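Local coordinates for protein polyhedrin (Simulium ubiquitum cypovirus, PDB 5A9A) that forms the crystalline matrix of viral polyhedra, the occlusion bodies in which cypovirus particles are probably embedded and protected, and binds UTP, at residues Cys224-Asp227 and Val231-Cys234; Glu126-His131 and Asn168-Phe173; Gly45-Ile50 and Gly212-Tyr217; Ala54-Asn59 and Asp183-Ser188; Val29-Lys34 and Ile195-Ile200. One frame throughout, in Å; residues are numbered along the deposited sequence.

Interaction 1: residues Cys224-Asp227 and Val231-Cys234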
# COMPACT_ATOMS: atom_id res chain seq x y z
N CYS A 224 6.57 -23.64 6.31
CA CYS A 224 7.22 -24.32 7.42
C CYS A 224 6.57 -23.92 8.74
O CYS A 224 6.11 -22.79 8.91
CB CYS A 224 8.73 -24.05 7.45
SG CYS A 224 9.23 -22.40 7.96
N TYR A 225 6.51 -24.88 9.66
CA TYR A 225 5.89 -24.64 10.95
C TYR A 225 6.54 -25.49 12.03
O TYR A 225 6.78 -26.67 11.84
CB TYR A 225 4.39 -24.96 10.89
CG TYR A 225 3.69 -24.67 12.19
CD1 TYR A 225 3.39 -23.36 12.56
CD2 TYR A 225 3.32 -25.69 13.06
CE1 TYR A 225 2.75 -23.08 13.76
CE2 TYR A 225 2.68 -25.42 14.25
CZ TYR A 225 2.39 -24.12 14.60
OH TYR A 225 1.75 -23.85 15.78
N ILE A 226 6.80 -24.86 13.17
CA ILE A 226 7.29 -25.56 14.35
C ILE A 226 6.22 -25.39 15.43
O ILE A 226 5.86 -24.27 15.77
CB ILE A 226 8.63 -24.97 14.84
CG1 ILE A 226 9.58 -24.78 13.65
CG2 ILE A 226 9.24 -25.86 15.90
CD1 ILE A 226 10.98 -24.36 14.04
N ASP A 227 5.71 -26.50 15.95
CA ASP A 227 4.57 -26.44 16.85
C ASP A 227 4.99 -26.05 18.27
O ASP A 227 6.17 -25.85 18.54
CB ASP A 227 3.80 -27.76 16.86
CG ASP A 227 4.62 -28.93 17.36
OD1 ASP A 227 5.41 -28.76 18.31
OD2 ASP A 227 4.45 -30.04 16.80
N VAL A 231 8.41 -29.06 17.76
CA VAL A 231 8.59 -30.07 16.73
C VAL A 231 8.31 -29.48 15.35
O VAL A 231 7.29 -28.81 15.15
CB VAL A 231 7.67 -31.28 16.93
CG1 VAL A 231 7.91 -32.32 15.84
CG2 VAL A 231 7.89 -31.89 18.31
N VAL A 232 9.21 -29.72 14.41
CA VAL A 232 9.02 -29.29 13.03
C VAL A 232 7.99 -30.19 12.36
O VAL A 232 8.27 -31.36 12.09
CB VAL A 232 10.33 -29.34 12.23
CG1 VAL A 232 10.10 -28.84 10.81
CG2 VAL A 232 11.41 -28.50 12.92
N ASP A 233 6.81 -29.64 12.08
CA ASP A 233 5.73 -30.42 11.48
C ASP A 233 5.67 -30.22 9.97
O ASP A 233 5.16 -31.08 9.25
CB ASP A 233 4.39 -30.03 12.12
CG ASP A 233 4.31 -30.41 13.58
OD1 ASP A 233 4.76 -31.52 13.93
OD2 ASP A 233 3.80 -29.60 14.38
N CYS A 234 6.19 -29.09 9.51
CA CYS A 234 6.25 -28.80 8.08
C CYS A 234 7.52 -28.01 7.81
O CYS A 234 7.86 -27.10 8.57
CB CYS A 234 5.02 -28.01 7.64
SG CYS A 234 4.91 -27.74 5.86

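Interaction 2: residues Glu126-His131 and Asn168-Phe173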
# COMPACT_ATOMS: atom_id res chain seq x y z
N GLU A 126 4.85 1.66 20.01
CA GLU A 126 3.46 1.97 19.67
C GLU A 126 3.32 2.92 18.48
O GLU A 126 2.25 3.00 17.88
CB GLU A 126 2.72 2.54 20.89
CG GLU A 126 3.27 3.86 21.41
CD GLU A 126 4.39 3.69 22.41
OE1 GLU A 126 4.94 2.57 22.52
OE2 GLU A 126 4.72 4.68 23.10
N ASP A 127 4.39 3.63 18.15
CA ASP A 127 4.39 4.51 16.98
C ASP A 127 5.10 3.84 15.80
O ASP A 127 5.39 4.49 14.79
CB ASP A 127 5.07 5.84 17.30
CG ASP A 127 4.24 6.70 18.25
OD1 ASP A 127 3.01 6.54 18.28
OD2 ASP A 127 4.84 7.53 18.96
N CYS A 128 5.37 2.55 15.94
CA CYS A 128 6.09 1.78 14.93
C CYS A 128 7.45 2.40 14.61
O CYS A 128 7.82 2.53 13.44
CB CYS A 128 5.25 1.65 13.65
SG CYS A 128 5.57 0.12 12.72
N LEU A 129 8.18 2.77 15.65
CA LEU A 129 9.56 3.25 15.52
C LEU A 129 10.46 2.36 16.37
O LEU A 129 10.00 1.73 17.33
CB LEU A 129 9.66 4.70 15.99
CG LEU A 129 8.86 5.75 15.21
CD1 LEU A 129 8.74 7.04 16.01
CD2 LEU A 129 9.49 6.03 13.85
N ASN A 130 11.75 2.31 16.04
CA ASN A 130 12.69 1.47 16.78
C ASN A 130 13.51 2.24 17.81
O ASN A 130 14.43 1.70 18.42
CB ASN A 130 13.61 0.70 15.84
CG ASN A 130 14.29 1.59 14.82
OD1 ASN A 130 14.64 2.73 15.10
ND2 ASN A 130 14.47 1.06 13.61
N HIS A 131 13.18 3.52 18.00
CA HIS A 131 13.70 4.26 19.15
C HIS A 131 12.59 5.09 19.79
O HIS A 131 11.61 5.43 19.14
CB HIS A 131 14.88 5.16 18.76
CG HIS A 131 15.74 5.55 19.92
ND1 HIS A 131 15.42 6.58 20.77
CD2 HIS A 131 16.90 5.03 20.38
CE1 HIS A 131 16.35 6.69 21.70
NE2 HIS A 131 17.26 5.76 21.49
N ASN A 168 2.16 -2.59 23.79
CA ASN A 168 2.45 -1.32 23.13
C ASN A 168 3.21 -1.50 21.83
O ASN A 168 3.55 -0.53 21.16
CB ASN A 168 3.27 -0.42 24.05
CG ASN A 168 4.70 -0.90 24.21
OD1 ASN A 168 4.94 -2.08 24.47
ND2 ASN A 168 5.65 0.00 24.03
N GLU A 169 3.48 -2.75 21.46
CA GLU A 169 4.37 -3.03 20.34
C GLU A 169 3.65 -3.28 19.02
O GLU A 169 2.49 -3.69 18.99
CB GLU A 169 5.28 -4.21 20.68
CG GLU A 169 6.21 -3.92 21.84
CD GLU A 169 7.02 -5.13 22.27
OE1 GLU A 169 6.40 -6.18 22.54
OE2 GLU A 169 8.26 -5.02 22.35
N SER A 170 4.37 -3.02 17.94
CA SER A 170 3.88 -3.25 16.59
C SER A 170 4.96 -3.99 15.81
O SER A 170 5.89 -4.53 16.41
CB SER A 170 3.52 -1.92 15.92
OG SER A 170 4.62 -1.04 15.90
N LEU A 171 4.86 -4.03 14.48
CA LEU A 171 5.74 -4.89 13.69
C LEU A 171 6.10 -4.30 12.33
O LEU A 171 5.25 -3.74 11.64
CB LEU A 171 5.06 -6.25 13.50
CG LEU A 171 5.91 -7.37 12.89
CD1 LEU A 171 6.94 -7.87 13.89
CD2 LEU A 171 5.03 -8.51 12.42
N LYS A 172 7.37 -4.44 11.96
CA LYS A 172 7.85 -4.06 10.64
C LYS A 172 8.78 -5.15 10.14
O LYS A 172 9.59 -5.68 10.91
CB LYS A 172 8.57 -2.71 10.69
CG LYS A 172 8.78 -2.05 9.32
CD LYS A 172 9.31 -0.62 9.44
CE LYS A 172 10.78 -0.59 9.82
NZ LYS A 172 11.33 0.80 9.85
N PHE A 173 8.68 -5.51 8.86
CA PHE A 173 9.46 -6.64 8.35
C PHE A 173 9.87 -6.50 6.88
O PHE A 173 9.26 -5.76 6.11
CB PHE A 173 8.68 -7.94 8.52
CG PHE A 173 7.28 -7.89 7.98
CD1 PHE A 173 7.02 -8.20 6.66
CD2 PHE A 173 6.22 -7.52 8.80
CE1 PHE A 173 5.73 -8.15 6.16
CE2 PHE A 173 4.93 -7.46 8.31
CZ PHE A 173 4.68 -7.78 6.98
O HOH W 1 9.90 2.71 11.68

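Interaction 3: residues Gly45-Ile50 and Gly212-Tyr217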
# COMPACT_ATOMS: atom_id res chain seq x y z
N GLY A 45 -6.31 -18.31 23.01
CA GLY A 45 -5.58 -19.48 22.56
C GLY A 45 -5.71 -19.76 21.08
O GLY A 45 -5.24 -20.79 20.59
N SER A 46 -6.34 -18.85 20.35
CA SER A 46 -6.55 -19.03 18.92
C SER A 46 -5.63 -18.12 18.11
O SER A 46 -4.92 -17.29 18.67
CB SER A 46 -8.01 -18.77 18.54
OG SER A 46 -8.85 -19.73 19.15
N TYR A 47 -5.66 -18.29 16.79
CA TYR A 47 -4.70 -17.64 15.91
C TYR A 47 -5.35 -16.75 14.86
O TYR A 47 -6.49 -16.97 14.46
CB TYR A 47 -3.86 -18.71 15.20
CG TYR A 47 -3.22 -19.69 16.16
CD1 TYR A 47 -3.91 -20.83 16.56
CD2 TYR A 47 -1.95 -19.48 16.66
CE1 TYR A 47 -3.34 -21.73 17.44
CE2 TYR A 47 -1.37 -20.37 17.53
CZ TYR A 47 -2.07 -21.50 17.92
OH TYR A 47 -1.49 -22.39 18.79
N ARG A 48 -4.60 -15.74 14.43
CA ARG A 48 -4.97 -14.94 13.27
C ARG A 48 -3.79 -14.95 12.32
O ARG A 48 -2.70 -14.50 12.68
CB ARG A 48 -5.33 -13.51 13.68
CG ARG A 48 -5.88 -12.67 12.54
CD ARG A 48 -6.26 -11.28 13.02
NE ARG A 48 -5.11 -10.54 13.54
CZ ARG A 48 -4.70 -9.35 13.11
NH1 ARG A 48 -5.37 -8.72 12.15
NH2 ARG A 48 -3.64 -8.78 13.65
N LEU A 49 -4.00 -15.46 11.11
CA LEU A 49 -2.91 -15.68 10.17
C LEU A 49 -3.04 -14.79 8.95
O LEU A 49 -4.08 -14.75 8.29
CB LEU A 49 -2.88 -17.15 9.75
CG LEU A 49 -1.70 -17.61 8.89
CD1 LEU A 49 -1.45 -19.09 9.08
CD2 LEU A 49 -1.92 -17.29 7.42
N ILE A 50 -1.97 -14.06 8.64
CA ILE A 50 -1.95 -13.20 7.46
C ILE A 50 -0.94 -13.71 6.45
O ILE A 50 0.26 -13.78 6.72
CB ILE A 50 -1.64 -11.74 7.83
CG1 ILE A 50 -2.62 -11.25 8.90
CG2 ILE A 50 -1.72 -10.85 6.60
CD1 ILE A 50 -2.18 -11.55 10.32
N GLY A 212 -4.10 -27.52 16.04
CA GLY A 212 -4.33 -28.63 15.13
C GLY A 212 -4.75 -28.12 13.77
O GLY A 212 -4.24 -28.56 12.74
N ASP A 213 -5.70 -27.18 13.76
CA ASP A 213 -6.17 -26.57 12.52
C ASP A 213 -5.04 -25.78 11.86
O ASP A 213 -4.96 -25.71 10.63
CB ASP A 213 -7.35 -25.64 12.81
CG ASP A 213 -8.59 -26.40 13.27
OD1 ASP A 213 -8.48 -27.63 13.51
OD2 ASP A 213 -9.66 -25.78 13.40
N LEU A 214 -4.18 -25.18 12.67
CA LEU A 214 -3.07 -24.39 12.16
C LEU A 214 -2.02 -25.28 11.49
O LEU A 214 -1.56 -24.98 10.39
CB LEU A 214 -2.43 -23.57 13.29
CG LEU A 214 -1.18 -22.77 12.91
CD1 LEU A 214 -1.46 -21.85 11.72
CD2 LEU A 214 -0.70 -21.96 14.10
N ILE A 215 -1.65 -26.37 12.16
CA ILE A 215 -0.70 -27.31 11.59
C ILE A 215 -1.22 -27.82 10.25
O ILE A 215 -0.48 -27.93 9.28
CB ILE A 215 -0.45 -28.52 12.52
CG1 ILE A 215 0.23 -28.07 13.81
CG2 ILE A 215 0.41 -29.56 11.82
CD1 ILE A 215 0.34 -29.17 14.85
N ASP A 216 -2.52 -28.12 10.21
CA ASP A 216 -3.17 -28.58 8.99
C ASP A 216 -3.01 -27.56 7.86
O ASP A 216 -2.69 -27.91 6.72
CB ASP A 216 -4.65 -28.86 9.26
CG ASP A 216 -5.34 -29.56 8.11
OD1 ASP A 216 -5.78 -28.88 7.17
OD2 ASP A 216 -5.44 -30.81 8.15
N TYR A 217 -3.24 -26.28 8.18
CA TYR A 217 -3.10 -25.21 7.20
C TYR A 217 -1.68 -25.11 6.67
O TYR A 217 -1.45 -25.04 5.46
CB TYR A 217 -3.51 -23.87 7.82
CG TYR A 217 -3.42 -22.68 6.88
CD1 TYR A 217 -4.49 -22.32 6.08
CD2 TYR A 217 -2.26 -21.91 6.82
CE1 TYR A 217 -4.41 -21.23 5.23
CE2 TYR A 217 -2.17 -20.82 5.97
CZ TYR A 217 -3.25 -20.48 5.18
OH TYR A 217 -3.17 -19.40 4.34

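Interaction 4: residues Ala54-Asn59 and Asp183-Ser188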
# COMPACT_ATOMS: atom_id res chain seq x y z
N ALA A 54 4.96 -12.53 -2.80
CA ALA A 54 5.54 -11.57 -3.74
C ALA A 54 6.74 -12.21 -4.44
O ALA A 54 7.35 -13.13 -3.90
CB ALA A 54 5.96 -10.30 -3.03
N PRO A 55 7.06 -11.74 -5.65
CA PRO A 55 8.17 -12.32 -6.41
C PRO A 55 9.52 -11.64 -6.20
O PRO A 55 10.54 -12.25 -6.52
CB PRO A 55 7.71 -12.15 -7.86
CG PRO A 55 6.89 -10.90 -7.84
CD PRO A 55 6.25 -10.81 -6.46
N GLU A 56 9.55 -10.41 -5.68
CA GLU A 56 10.82 -9.73 -5.45
C GLU A 56 11.16 -9.61 -3.96
O GLU A 56 12.23 -10.02 -3.52
CB GLU A 56 10.82 -8.34 -6.09
CG GLU A 56 10.18 -8.28 -7.47
CD GLU A 56 10.74 -9.31 -8.43
OE1 GLU A 56 11.90 -9.75 -8.24
OE2 GLU A 56 10.02 -9.68 -9.37
N PHE A 57 10.24 -9.05 -3.18
CA PHE A 57 10.43 -8.96 -1.73
C PHE A 57 9.12 -8.74 -1.01
O PHE A 57 8.24 -8.03 -1.49
CB PHE A 57 11.42 -7.84 -1.37
CG PHE A 57 11.02 -6.48 -1.87
CD1 PHE A 57 10.22 -5.65 -1.10
CD2 PHE A 57 11.46 -6.02 -3.10
CE1 PHE A 57 9.85 -4.39 -1.55
CE2 PHE A 57 11.11 -4.77 -3.56
CZ PHE A 57 10.30 -3.95 -2.78
N ILE A 58 8.98 -9.37 0.16
CA ILE A 58 7.83 -9.14 1.02
C ILE A 58 8.23 -8.26 2.19
O ILE A 58 8.88 -8.72 3.13
CB ILE A 58 7.27 -10.45 1.60
CG1 ILE A 58 6.77 -11.37 0.48
CG2 ILE A 58 6.13 -10.15 2.57
CD1 ILE A 58 6.41 -12.76 0.95
N ASN A 59 7.86 -6.99 2.12
CA ASN A 59 7.96 -6.12 3.28
C ASN A 59 6.59 -5.56 3.61
O ASN A 59 5.64 -5.70 2.84
CB ASN A 59 8.98 -5.00 3.06
CG ASN A 59 8.59 -4.05 1.95
OD1 ASN A 59 7.47 -4.09 1.45
ND2 ASN A 59 9.52 -3.18 1.58
N ASP A 183 24.13 -11.42 -10.13
CA ASP A 183 23.35 -10.53 -10.99
C ASP A 183 22.37 -9.71 -10.16
O ASP A 183 21.28 -10.18 -9.82
CB ASP A 183 22.59 -11.31 -12.05
CG ASP A 183 21.86 -10.40 -13.03
OD1 ASP A 183 21.83 -9.18 -12.80
OD2 ASP A 183 21.31 -10.91 -14.03
N ASN A 184 22.75 -8.48 -9.84
CA ASN A 184 21.88 -7.57 -9.11
C ASN A 184 20.78 -7.05 -10.03
O ASN A 184 21.05 -6.25 -10.93
CB ASN A 184 22.68 -6.40 -8.55
CG ASN A 184 21.84 -5.47 -7.72
OD1 ASN A 184 20.69 -5.77 -7.39
ND2 ASN A 184 22.40 -4.32 -7.36
N ARG A 185 19.55 -7.49 -9.80
CA ARG A 185 18.44 -7.08 -10.65
C ARG A 185 17.97 -5.66 -10.34
O ARG A 185 17.04 -5.15 -10.95
CB ARG A 185 17.28 -8.07 -10.54
CG ARG A 185 17.50 -9.33 -11.37
CD ARG A 185 16.41 -10.35 -11.15
NE ARG A 185 15.12 -9.92 -11.70
CZ ARG A 185 13.96 -10.47 -11.37
NH1 ARG A 185 13.90 -11.45 -10.47
NH2 ARG A 185 12.83 -10.02 -11.92
N TYR A 186 18.64 -5.01 -9.38
CA TYR A 186 18.42 -3.59 -9.15
C TYR A 186 19.35 -2.78 -10.03
O TYR A 186 19.47 -1.56 -9.88
CB TYR A 186 18.58 -3.26 -7.67
CG TYR A 186 17.44 -3.83 -6.88
CD1 TYR A 186 16.20 -3.20 -6.86
CD2 TYR A 186 17.57 -5.02 -6.18
CE1 TYR A 186 15.14 -3.72 -6.16
CE2 TYR A 186 16.52 -5.56 -5.47
CZ TYR A 186 15.30 -4.90 -5.47
OH TYR A 186 14.24 -5.43 -4.76
N SER A 187 20.02 -3.48 -10.94
CA SER A 187 20.75 -2.84 -12.03
C SER A 187 19.75 -2.25 -13.02
O SER A 187 18.57 -2.60 -13.00
CB SER A 187 21.64 -3.87 -12.73
OG SER A 187 22.66 -4.33 -11.86
N SER A 188 20.23 -1.37 -13.89
CA SER A 188 19.36 -0.66 -14.83
C SER A 188 18.67 -1.59 -15.82
O SER A 188 17.60 -1.27 -16.34
CB SER A 188 20.16 0.40 -15.58
OG SER A 188 20.76 1.32 -14.68
O HOH W 2 14.44 -8.23 -4.81

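Interaction 5: residues Val29-Lys34 and Ile195-Ile200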
# COMPACT_ATOMS: atom_id res chain seq x y z
N VAL A 29 13.85 -20.21 -9.04
CA VAL A 29 13.84 -19.52 -10.33
C VAL A 29 13.59 -18.03 -10.07
O VAL A 29 12.76 -17.68 -9.23
CB VAL A 29 12.73 -20.06 -11.25
CG1 VAL A 29 12.68 -19.26 -12.55
CG2 VAL A 29 12.95 -21.53 -11.54
N GLN A 30 14.30 -17.16 -10.78
CA GLN A 30 14.09 -15.73 -10.60
C GLN A 30 12.65 -15.36 -10.93
O GLN A 30 12.09 -15.83 -11.92
CB GLN A 30 15.08 -14.92 -11.45
CG GLN A 30 16.50 -14.90 -10.88
CD GLN A 30 16.57 -14.20 -9.53
OE1 GLN A 30 16.32 -13.01 -9.42
NE2 GLN A 30 16.92 -14.96 -8.50
N ASP A 31 12.06 -14.53 -10.08
CA ASP A 31 10.65 -14.15 -10.17
C ASP A 31 9.71 -15.28 -9.72
O ASP A 31 8.50 -15.21 -9.96
CB ASP A 31 10.28 -13.66 -11.57
CG ASP A 31 10.41 -12.16 -11.71
OD1 ASP A 31 11.02 -11.53 -10.81
OD2 ASP A 31 9.93 -11.59 -12.71
N ALA A 32 10.26 -16.30 -9.08
CA ALA A 32 9.43 -17.27 -8.38
C ALA A 32 8.82 -16.59 -7.17
O ALA A 32 9.38 -15.61 -6.66
CB ALA A 32 10.25 -18.48 -7.96
N ILE A 33 7.68 -17.08 -6.71
CA ILE A 33 6.99 -16.48 -5.58
C ILE A 33 7.66 -16.83 -4.25
O ILE A 33 8.14 -17.95 -4.06
CB ILE A 33 5.52 -16.92 -5.53
CG1 ILE A 33 4.71 -16.20 -6.61
CG2 ILE A 33 4.92 -16.65 -4.15
CD1 ILE A 33 4.62 -14.70 -6.42
N LYS A 34 7.69 -15.86 -3.35
CA LYS A 34 8.08 -16.09 -1.96
C LYS A 34 6.81 -15.97 -1.12
O LYS A 34 5.92 -15.20 -1.47
CB LYS A 34 9.12 -15.07 -1.49
CG LYS A 34 10.51 -15.27 -2.09
CD LYS A 34 10.57 -14.84 -3.54
CE LYS A 34 11.88 -15.24 -4.20
NZ LYS A 34 11.85 -15.00 -5.67
N ILE A 195 10.54 -3.70 -9.83
CA ILE A 195 9.65 -2.74 -9.18
C ILE A 195 8.19 -2.98 -9.55
O ILE A 195 7.32 -3.01 -8.68
CB ILE A 195 10.03 -1.30 -9.55
CG1 ILE A 195 11.37 -0.93 -8.90
CG2 ILE A 195 8.94 -0.33 -9.08
CD1 ILE A 195 12.00 0.33 -9.46
N GLN A 196 7.92 -3.16 -10.84
CA GLN A 196 6.55 -3.29 -11.33
C GLN A 196 5.97 -4.67 -11.05
O GLN A 196 4.75 -4.83 -10.98
CB GLN A 196 6.49 -2.98 -12.82
CG GLN A 196 6.84 -1.55 -13.17
CD GLN A 196 6.70 -1.25 -14.65
OE1 GLN A 196 6.68 -2.15 -15.48
NE2 GLN A 196 6.59 0.03 -14.98
N ASN A 197 6.83 -5.67 -10.88
CA ASN A 197 6.37 -7.02 -10.59
C ASN A 197 6.11 -7.25 -9.10
O ASN A 197 5.36 -8.16 -8.73
CB ASN A 197 7.39 -8.06 -11.07
CG ASN A 197 7.15 -8.50 -12.50
OD1 ASN A 197 6.31 -7.94 -13.20
ND2 ASN A 197 7.89 -9.51 -12.93
N ASN A 198 6.71 -6.43 -8.25
CA ASN A 198 6.58 -6.66 -6.82
C ASN A 198 5.27 -6.09 -6.27
O ASN A 198 5.24 -5.03 -5.65
CB ASN A 198 7.78 -6.12 -6.04
CG ASN A 198 7.99 -6.85 -4.73
OD1 ASN A 198 8.18 -8.07 -4.72
ND2 ASN A 198 7.95 -6.12 -3.62
N ILE A 199 4.20 -6.83 -6.54
CA ILE A 199 2.90 -6.56 -5.96
C ILE A 199 2.76 -7.44 -4.72
O ILE A 199 2.49 -8.64 -4.83
CB ILE A 199 1.78 -6.88 -6.96
CG1 ILE A 199 2.04 -6.15 -8.28
CG2 ILE A 199 0.43 -6.50 -6.39
CD1 ILE A 199 1.19 -6.64 -9.43
N ILE A 200 2.99 -6.84 -3.56
CA ILE A 200 2.99 -7.59 -2.31
C ILE A 200 1.56 -7.88 -1.88
O ILE A 200 0.84 -6.99 -1.43
CB ILE A 200 3.73 -6.80 -1.20
CG1 ILE A 200 5.13 -6.42 -1.68
CG2 ILE A 200 3.82 -7.63 0.07
CD1 ILE A 200 5.82 -5.38 -0.82

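Interaction 1: residues Cys224-Asp227 and Val231-Cys234
Y225 faces both D233 and C234 across a short antiparallel hairpin, a classic beta bulge that shifts the register by one residue before the non-hydrogen-bonded pair I226 and V232. The carbonyl of Y225 takes the D233 amide at 3.0 Å (Y225 O to D233 N), almost straight on, and a weak, longer bond from the C234 amide; Y225 N in turn donates to C234 O at 2.8 Å. Further along, D227 N binds V231 O at 2.9 Å. The D227 side chain closes the hairpin: with CG folded between its own backbone N and carbonyl carbon (chi1 63°), OD1 receives V231 N at 3.1 Å, the amide coming from above the carboxylate plane. The same OD1 also accepts from the amide of A229 in the turn. The other oxygen, D227 OD2, comes within 2.5 Å of D233 OD2; the side chains cross at about a right angle, their carboxylate planes turned 50° apart. On the face of the hairpin away from Y225 and C234, I226 CG1 packs on V232 CG2 at 4.2 Å. D233 OD2 lies near the plane of the Y225 ring, at its edge, while the tyrosine hydroxyl is bound by E211 of helix 211-221. With two acidic oxygens so close, either D227 or D233 probably holds a proton, so their ionisation may be coupled and one pKa raised.

Interaction 2: residues Glu126-His131 and Asn168-Phe173
N168 opens the contact with its side-chain amide, which reaches across to the carboxylate of E126. ND2 of N168 donates to OE1 of E126 over 3.1 Å with an N-H...O angle of 155°, meeting the oxygen nearly end-on to its C-O bond, and the amide and carboxylate planes are turned 50° apart. The glutamate gets there by a folded chain: its CG sits between the backbone N and the carbonyl carbon (chi1 63°), and a bend at chi2 brings OE1 to the amide of N168. The backbone O of N168 lies 3.2 Å from CB of E126. Helix 76-87 packs beside the pair through I86, which touches both side chains.

Two residues on, S170 points its CB at the loop. Its OG lies 3.3 Å from CA of C128 and 3.5 Å from SG of the same cysteine, while the carbonyl of N125 supplies its hydrogen-bonding partner. The carbonyl O of L171 lies 4.0 Å from SG of C128, a loose contact. K172 points toward the loop and reaches it through a water, which donates to C128 O at 2.7 Å and accepts from K172 NZ at 3.0 Å. The ammonium also binds the carbonyl of A139 and lies against W140 in a cation-pi contact, and C128 O is reached by N53 of the second subunit. The chemistry is thus graded along residues 168-173, from a direct amide-carboxylate bond, through a close-packed buried sulfur and hydroxyl, to a water-mediated lysine, joining an irregular loop to strand 170-176 next to the second subunit.

Interaction 3: residues Gly45-Ile50 and Gly212-Tyr217
L214 sets one methyl, CD2, squarely over the ring of Y47, 3.8 Å from the ring centroid and 11° off its normal, a well-centred CH-pi contact. Its other methyl, CD1, turns to L49 and meets CD1 of that residue at 3.8 Å, so a single leucine of the helix bridges two strand residues that point to the same side. With its CG anti to the backbone N (chi1 176°), L214 extends far enough from the helix to present both branches. One turn further, Y217 also packs against L49: the leucine's CD1 lies 3.6 Å from CE2 of Y217, and its CD2 comes near the phenolic OH at 3.9 Å, the two side chains meeting at a slant.

Beyond this apolar layer, Y47 and L49 are held by backbone bonds to L208 and L206 of strand 201-208, and I39 and I41 of strand 34-41 pack beside them. Y225 of the following hairpin also packs on L214. The short segments run nearly parallel, 18° between their directions, with axes 10.5 Å apart, a spacing typical of a helix packed on the face of a beta sheet, here the six-stranded antiparallel sheet of the polyhedrin fold.

Interaction 4: residues Ala54-Asn59 and Asp183-Ser188
F57 and Y186 approach with their side chains aslant: the phenol OH of Y186 comes 3.3 Å from CD2 of F57, at an oblique position relative to the phenylalanine ring. In-plane edges are occupied from within each segment, by CG of N59 at the F57 ring and by OD1 of N184 at the Y186 ring. The second pair of flat groups is E56 and R185, whose carboxylate and guanidinium planes are almost perpendicular, 88° apart. OE1 of E56 lies 3.4 Å from NH1 of R185 and well out of the guanidinium plane, making this a salt bridge of charge alone with no N-H aimed at the oxygen. The arginine instead directs NH2 to D31 and NH1 to Q30, and these bonds fix its orientation. Water links the segments as well, donating to E56 O at 3.1 Å and lying 2.8 Å from the OH of Y186.

The loop is shaped by local bonds: N184 to S187 form a type I turn, and N184 OD1 accepts from Y186 N at 3.0 Å in an Asx turn. Around the contact, V194 of helix 191-197 touches both E56 and R185, N198 just beyond that helix binds the amides of E56 and F57, and P176 of strand 170-176 packs on F57. G192 of the second subunit packs on Y186 and its Q196 on F57, so the contact lies between strand 57-62, helix 191-197 and a neighbouring subunit.

Interaction 5: residues Val29-Lys34 and Ile195-Ile200
D31 OD2 accepts from two groups, weakly from ND2 of N197 across the contact and from Q193, one turn earlier in the same helix, 191-197. N197 ND2 lies 2.9 Å from D31 OD2, but the N-H...O angle is only 129°, which accounts for the weakness. The side chains meet at about a right angle, with the carboxylate and amide planes 48° apart. The other carboxylate oxygen, OD1, forms a salt bridge with R185. The amide of N197 is fixed at its other end, where its OD1 accepts from W140 of the third subunit.

The carboxylate is put within reach by the backbone. V29 to A32 form a type II turn, closed by A32 N to V29 O at 2.9 Å, and D31 occupies its third position with a positive phi of 74°. Beyond the turn, K34 NZ donates to the carbonyl O of A32 at 2.7 Å and also to P55 O. On the other side the helix gives way at N198, the centre of an inverse gamma turn, in which I199 N binds N197 O at 2.8 Å. The contact thus joins a type II turn leading into strand 34-41 to the C-terminal end of helix 191-197, beside the third subunit.

Interactions 4 and 5, with centres about 7 Å apart, form one cluster, in which R185 makes salt bridges with both E56 and D31. Interactions 1 and 3 form another, about 12 Å apart, where helix 211-221 leads into the hairpin and L214 and I215 pack on Y225. The clusters are well separated, interactions 3 and 4 being about 30 Å apart between centres, across the chain's centre. Interaction 2 touches interaction 4 through neighbouring strands 170-176 and 57-62 of the four-stranded sheet. Along the chain, interaction 2 is nested within 3, 4 and 5, and interaction 1 comes last. Interactions 2 to 5 border other subunits of the three-chain assembly, probably a building unit of the crystal.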